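Local atomic coordinates of oligopeptide-binding protein oppA (Lactococcus lactis, PDB entry 3DRF), a protein that binds oligopeptides in a large cavity as the receptor of the OppABCDF ABC transporter for peptide uptake. Residues 268-273 and 290-295; 546-549 and 554-557. All blocks are in the same frame, centred on the assembly; numbering follows the deposited sequence.

Contact 1: residues 268-273 and 290-295; sequences SSSKYD and KGYKVL
Ser-270 meets Tyr-292 where the helix 263-268 comes to its end. Its positive phi (62°) belongs to a Schellman motif that closes the last helical turn. The bend brings Ser-270 CA to 3.9 Å from Tyr-292 OH. Ser-270 OG is 4.3 Å from Tyr-292 OH and makes only a weak bond to the water between them. That water donates to Tyr-292 OH at 2.7 Å and to Tyr-272 O at 2.8 Å. Tyr-292 OH itself donates to Leu-267 O, in the final turn of the helix. The phenol is therefore held by a carbonyl and a water together. No direct hydrogen bond joins the two segments.

At Tyr-272 the backbone carbonyl is the contact. Tyr-272 O lies near the plane of the Tyr-292 ring, at the edge, 3.4 Å from Tyr-292 OH. The Tyr-272 side chain leads away, and its OH hydrogen-bonds Glu-256 OE1. Asp-273 O is also at that edge, 3.9 Å from Tyr-292 CE1. The carboxylate of Asp-273 turns elsewhere, to a salt bridge with Arg-551 and the backbone N of Lys-36.

With CG anti to the carbonyl carbon (chi1 -71°), the ring of Tyr-292 is directed at the loop. A phenylalanine here would probably leave Leu-267 O and the bridging water without their phenolic partner.

The contact ties the loop after helix 263-268 to the start of strand 292-307. The loop leads into strand 274-276, which lies beside strand 34-40. Strand 292-307 runs antiparallel to strand 536-549, whose Asn-549 packs against Tyr-292.

Contact 2: residues 546-549 and 554-557; sequences TPVN and GMTL
Thr-546 OG1 is held by a hydrogen bond to Asn-276 OD1 and also packs against Leu-557, whose CD1 is 3.8 Å away. The contact folds the end of strand 536-549 against the loop that follows it, in the periplasmic-binding-protein fold of this peptide receptor. Only four residues separate the two segments, so the chain turns back within a short loop. No hydrogen bond joins them. The interaction is side-chain packing.

Thr-546 and Val-548 both point toward the loop. Met-555 and Leu-557 point back toward the strand. Thr-546 CB also lies 4.0 Å from Leu-557 CD1, so one methyl of the leucine meets both the hydroxyl and its carbon. The leucine and threonine side chains cross at a slant, as do Val-548 and Met-555.

Leu-295, on the adjacent strand 292-307, touches Val-548, Met-555 and Leu-557 and joins them into one apolar cluster. Ile-274 adds contacts to Thr-546 and Met-555.

Met-555 has CG anti to its own backbone N (chi1 177°), and the chain then bends beyond CG. This first torsion sets CG against one branch of Val-548, with Val-548 CG2 to Met-555 CG at 3.8 Å. On the other branch, Val-548 CG1 lies 4.2 Å from Met-555 CB.

Overall arrangement
Contacts 1 and 2 lie side by side, with centres about 10 Å apart. Both reach one sheet, through strands 292-307 and 536-549, which are antiparallel neighbours in it. Lys-293 O and Val-548 N are 2.9 Å apart, a probable backbone hydrogen bond of that pair. A second probable bond joins the loop of contact 1 to the same strand, with Asp-273 O 2.8 Å from Asn-549 N. The Tyr-292 ring also packs on this backbone, with Tyr-292 CD1 3.4 Å from Asn-549 N. Along the chain, contact 1 closes before contact 2 opens. Their centres are about 28 Å and 22 Å from the chain centre, on the same side of it.

Contact 1: residues 268-273 and 290-295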
ATOM      1  N   SER A 268      26.897  10.738   4.181  1.00 10.67           N
ATOM      2  CA  SER A 268      28.138  11.380   4.601  1.00 10.80           C
ATOM      3  C   SER A 268      29.162  11.448   3.441  1.00 11.52           C
ATOM      4  O   SER A 268      29.914  12.348   3.359  1.00 13.04           O
ATOM      5  CB  SER A 268      28.725  10.655   5.820  1.00 10.94           C
ATOM      6  OG  SER A 268      27.844  10.703   6.899  1.00 11.70           O
ATOM      7  N   SER A 269      29.146  10.468   2.579  1.00 11.18           N
ATOM      8  CA  SER A 269      30.111  10.409   1.462  1.00 12.32           C
ATOM      9  C   SER A 269      29.539  11.017   0.154  1.00 12.92           C
ATOM     10  O   SER A 269      30.168  10.986  -0.861  1.00 13.35           O
ATOM     11  CB  SER A 269      30.495   8.964   1.237  1.00 12.77           C
ATOM     12  OG  SER A 269      29.468   8.225   0.602  1.00 14.09           O
ATOM     13  N   SER A 270      28.317  11.533   0.208  1.00 13.38           N
ATOM     14  CA  SER A 270      27.633  12.103  -0.988  1.00 14.67           C
ATOM     15  C   SER A 270      27.406  11.097  -2.102  1.00 14.38           C
ATOM     16  O   SER A 270      27.353  11.459  -3.252  1.00 15.62           O
ATOM     17  CB  SER A 270      28.413  13.324  -1.520  1.00 15.67           C
ATOM     18  OG  SER A 270      28.284  14.422  -0.682  1.00 19.06           O
ATOM     19  N   LYS A 271      27.254   9.849  -1.758  1.00 13.81           N
ATOM     20  CA  LYS A 271      26.929   8.817  -2.720  1.00 13.88           C
ATOM     21  C   LYS A 271      25.546   9.050  -3.386  1.00 14.25           C
ATOM     22  O   LYS A 271      25.372   8.732  -4.537  1.00 14.77           O
ATOM     23  CB  LYS A 271      26.969   7.449  -2.055  1.00 14.63           C
ATOM     24  CG  LYS A 271      26.766   6.200  -2.963  1.00 16.07           C
ATOM     25  CD  LYS A 271      27.078   4.927  -2.211  1.00 18.58           C
ATOM     26  CE  LYS A 271      26.612   3.681  -2.924  1.00 20.02           C
ATOM     27  NZ  LYS A 271      27.424   3.451  -4.027  1.00 21.78           N
ATOM     28  N   TYR A 272      24.611   9.618  -2.627  1.00 13.31           N
ATOM     29  CA  TYR A 272      23.265   9.962  -3.120  1.00 12.97           C
ATOM     30  C   TYR A 272      22.936  11.409  -2.835  1.00 13.07           C
ATOM     31  O   TYR A 272      23.261  11.892  -1.781  1.00 14.74           O
ATOM     32  CB  TYR A 272      22.211   9.027  -2.507  1.00 12.75           C
ATOM     33  CG  TYR A 272      22.505   7.571  -2.832  1.00 11.71           C
ATOM     34  CD1 TYR A 272      22.436   7.106  -4.152  1.00 11.85           C
ATOM     35  CD2 TYR A 272      22.843   6.652  -1.857  1.00 12.21           C
ATOM     36  CE1 TYR A 272      22.693   5.826  -4.448  1.00 11.83           C
ATOM     37  CE2 TYR A 272      23.118   5.353  -2.186  1.00 12.10           C
ATOM     38  CZ  TYR A 272      23.035   4.943  -3.475  1.00 12.33           C
ATOM     39  OH  TYR A 272      23.308   3.653  -3.830  1.00 15.13           O
ATOM     40  N   ASP A 273      22.265  12.061  -3.749  1.00 12.35           N
ATOM     41  CA  ASP A 273      21.709  13.386  -3.544  1.00 12.37           C
ATOM     42  C   ASP A 273      20.460  13.358  -2.686  1.00 11.70           C
ATOM     43  O   ASP A 273      20.198  14.271  -1.951  1.00 11.83           O
ATOM     44  CB  ASP A 273      21.373  14.065  -4.878  1.00 12.42           C
ATOM     45  CG  ASP A 273      22.582  14.271  -5.751  1.00 13.24           C
ATOM     46  OD1 ASP A 273      23.487  14.967  -5.271  1.00 16.31           O
ATOM     47  OD2 ASP A 273      22.632  13.797  -6.867  1.00 12.77           O
ATOM     48  N   LYS A 290      25.928  17.714   7.782  1.00 20.83           N
ATOM     49  CA  LYS A 290      26.110  18.939   7.069  1.00 21.45           C
ATOM     50  C   LYS A 290      25.886  18.693   5.554  1.00 19.96           C
ATOM     51  O   LYS A 290      26.136  17.629   5.020  1.00 20.58           O
ATOM     52  CB  LYS A 290      27.525  19.451   7.334  1.00 22.43           C
ATOM     53  CG  LYS A 290      27.793  19.820   8.834  1.00 25.70           C
ATOM     54  CD  LYS A 290      26.689  20.655   9.506  1.00 29.60           C
ATOM     55  CE  LYS A 290      26.921  20.821  10.994  1.00 31.85           C
ATOM     56  NZ  LYS A 290      25.741  21.452  11.650  1.00 33.72           N
ATOM     57  N   GLY A 291      25.376  19.706   4.922  1.00 18.68           N
ATOM     58  CA  GLY A 291      25.195  19.696   3.487  1.00 17.39           C
ATOM     59  C   GLY A 291      23.861  19.212   2.948  1.00 16.32           C
ATOM     60  O   GLY A 291      23.716  19.128   1.778  1.00 15.05           O
ATOM     61  N   TYR A 292      22.932  18.954   3.859  1.00 15.62           N
ATOM     62  CA  TYR A 292      21.575  18.477   3.488  1.00 15.42           C
ATOM     63  C   TYR A 292      20.463  19.345   4.098  1.00 16.01           C
ATOM     64  O   TYR A 292      20.630  19.844   5.172  1.00 17.05           O
ATOM     65  CB  TYR A 292      21.401  17.014   3.945  1.00 15.42           C
ATOM     66  CG  TYR A 292      22.228  16.003   3.133  1.00 14.89           C
ATOM     67  CD1 TYR A 292      21.727  15.401   1.984  1.00 14.54           C
ATOM     68  CD2 TYR A 292      23.512  15.674   3.516  1.00 15.68           C
ATOM     69  CE1 TYR A 292      22.475  14.529   1.261  1.00 14.63           C
ATOM     70  CE2 TYR A 292      24.245  14.845   2.808  1.00 15.52           C
ATOM     71  CZ  TYR A 292      23.755  14.266   1.690  1.00 15.69           C
ATOM     72  OH  TYR A 292      24.547  13.361   1.052  1.00 17.11           O
ATOM     73  N   LYS A 293      19.369  19.507   3.346  1.00 15.92           N
ATOM     74  CA  LYS A 293      18.062  20.021   3.766  1.00 16.12           C
ATOM     75  C   LYS A 293      17.190  18.782   4.061  1.00 15.02           C
ATOM     76  O   LYS A 293      17.277  17.837   3.363  1.00 15.60           O
ATOM     77  CB  LYS A 293      17.480  20.849   2.609  1.00 17.32           C
ATOM     78  CG  LYS A 293      16.128  21.475   2.891  1.00 20.32           C
ATOM     79  CD  LYS A 293      15.687  22.417   1.797  1.00 23.22           C
ATOM     80  CE  LYS A 293      14.327  22.924   2.043  1.00 24.17           C
ATOM     81  NZ  LYS A 293      13.881  23.852   0.959  1.00 26.70           N
ATOM     82  N   VAL A 294      16.400  18.789   5.097  1.00 13.50           N
ATOM     83  CA  VAL A 294      15.539  17.646   5.411  1.00 12.67           C
ATOM     84  C   VAL A 294      14.079  18.023   5.242  1.00 11.63           C
ATOM     85  O   VAL A 294      13.588  18.869   5.961  1.00 12.24           O
ATOM     86  CB  VAL A 294      15.816  17.143   6.814  1.00 13.26           C
ATOM     87  CG1 VAL A 294      14.985  15.934   7.102  1.00 14.20           C
ATOM     88  CG2 VAL A 294      17.322  16.807   6.976  1.00 14.01           C
ATOM     89  N   LEU A 295      13.432  17.431   4.247  1.00 10.02           N
ATOM     90  CA  LEU A 295      12.035  17.711   3.949  1.00  9.31           C
ATOM     91  C   LEU A 295      11.151  16.779   4.754  1.00  8.79           C
ATOM     92  O   LEU A 295      11.610  15.779   5.163  1.00 10.20           O
ATOM     93  CB  LEU A 295      11.786  17.518   2.453  1.00  9.55           C
ATOM     94  CG  LEU A 295      12.722  18.280   1.488  1.00 10.07           C
ATOM     95  CD1 LEU A 295      12.331  17.945   0.058  1.00 12.29           C
ATOM     96  CD2 LEU A 295      12.537  19.742   1.769  1.00 11.73           C
TER
HETATM   97  O   HOH W   1      24.967  14.093  -1.564  1.00 23.69           O

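Contact 2: residues 546-549 and 554-557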
ATOM      1  N   THR A 546      12.846  13.181   4.118  1.00  8.52           N
ATOM      2  CA  THR A 546      13.772  12.893   3.021  1.00  8.88           C
ATOM      3  C   THR A 546      14.902  13.904   3.087  1.00  8.73           C
ATOM      4  O   THR A 546      14.679  15.065   2.969  1.00  8.62           O
ATOM      5  CB  THR A 546      13.056  13.057   1.671  1.00  9.76           C
ATOM      6  OG1 THR A 546      12.112  11.984   1.547  1.00 11.79           O
ATOM      7  CG2 THR A 546      14.048  12.981   0.458  1.00 10.41           C
ATOM      8  N   PRO A 547      16.133  13.471   3.257  1.00  8.99           N
ATOM      9  CA  PRO A 547      17.258  14.397   3.096  1.00  9.60           C
ATOM     10  C   PRO A 547      17.584  14.674   1.601  1.00 10.04           C
ATOM     11  O   PRO A 547      17.509  13.825   0.770  1.00  9.67           O
ATOM     12  CB  PRO A 547      18.425  13.646   3.765  1.00 10.21           C
ATOM     13  CG  PRO A 547      18.128  12.203   3.533  1.00 10.03           C
ATOM     14  CD  PRO A 547      16.598  12.096   3.564  1.00  9.26           C
ATOM     15  N   VAL A 548      17.915  15.927   1.336  1.00 10.22           N
ATOM     16  CA  VAL A 548      18.188  16.424  -0.000  1.00 10.44           C
ATOM     17  C   VAL A 548      19.490  17.236   0.019  1.00 11.32           C
ATOM     18  O   VAL A 548      19.587  18.182   0.743  1.00 12.24           O
ATOM     19  CB  VAL A 548      17.027  17.323  -0.515  1.00 10.25           C
ATOM     20  CG1 VAL A 548      17.343  17.797  -1.916  1.00 11.15           C
ATOM     21  CG2 VAL A 548      15.681  16.539  -0.467  1.00 10.95           C
ATOM     22  N   ASN A 549      20.471  16.843  -0.778  1.00 12.03           N
ATOM     23  CA  ASN A 549      21.759  17.574  -0.868  1.00 13.41           C
ATOM     24  C   ASN A 549      21.457  19.007  -1.268  1.00 13.80           C
ATOM     25  O   ASN A 549      20.632  19.273  -2.074  1.00 13.34           O
ATOM     26  CB  ASN A 549      22.669  16.884  -1.904  1.00 14.14           C
ATOM     27  CG  ASN A 549      24.035  17.517  -2.014  1.00 16.33           C
ATOM     28  OD1 ASN A 549      24.180  18.629  -2.433  1.00 17.55           O
ATOM     29  ND2 ASN A 549      25.021  16.751  -1.681  1.00 20.49           N
ATOM     30  N   GLY A 554      14.478  22.268  -6.452  1.00 16.65           N
ATOM     31  CA  GLY A 554      13.206  21.804  -6.998  1.00 15.94           C
ATOM     32  C   GLY A 554      12.633  20.522  -6.396  1.00 15.54           C
ATOM     33  O   GLY A 554      11.615  20.093  -6.829  1.00 16.05           O
ATOM     34  N   MET A 555      13.305  19.909  -5.454  1.00 14.84           N
ATOM     35  CA  MET A 555      12.747  18.735  -4.802  1.00 14.59           C
ATOM     36  C   MET A 555      11.719  19.180  -3.729  1.00 14.51           C
ATOM     37  O   MET A 555      11.874  20.214  -3.141  1.00 14.87           O
ATOM     38  CB  MET A 555      13.830  17.870  -4.189  1.00 14.83           C
ATOM     39  CG  MET A 555      13.337  16.661  -3.422  1.00 14.81           C
ATOM     40  SD  MET A 555      12.384  15.437  -4.406  1.00 15.59           S
ATOM     41  CE  MET A 555      11.689  14.406  -3.134  1.00 16.36           C
ATOM     42  N   THR A 556      10.681  18.362  -3.541  1.00 13.86           N
ATOM     43  CA  THR A 556       9.619  18.751  -2.599  1.00 13.79           C
ATOM     44  C   THR A 556       8.923  17.524  -2.088  1.00 13.40           C
ATOM     45  O   THR A 556       8.900  16.519  -2.729  1.00 13.97           O
ATOM     46  CB  THR A 556       8.597  19.685  -3.297  1.00 14.23           C
ATOM     47  OG1 THR A 556       7.712  20.228  -2.339  1.00 15.33           O
ATOM     48  CG2 THR A 556       7.753  18.929  -4.353  1.00 16.54           C
ATOM     49  N   LEU A 557       8.338  17.645  -0.912  1.00 12.45           N
ATOM     50  CA  LEU A 557       7.426  16.636  -0.369  1.00 12.79           C
ATOM     51  C   LEU A 557       5.992  17.188  -0.233  1.00 13.13           C
ATOM     52  O   LEU A 557       5.162  16.632   0.439  1.00 13.00           O
ATOM     53  CB  LEU A 557       7.934  16.034   0.949  1.00 12.54           C
ATOM     54  CG  LEU A 557       9.149  15.106   0.902  1.00 12.66           C
ATOM     55  CD1 LEU A 557       9.396  14.535   2.299  1.00 11.84           C
ATOM     56  CD2 LEU A 557       8.920  13.914  -0.111  1.00 14.56           C
TER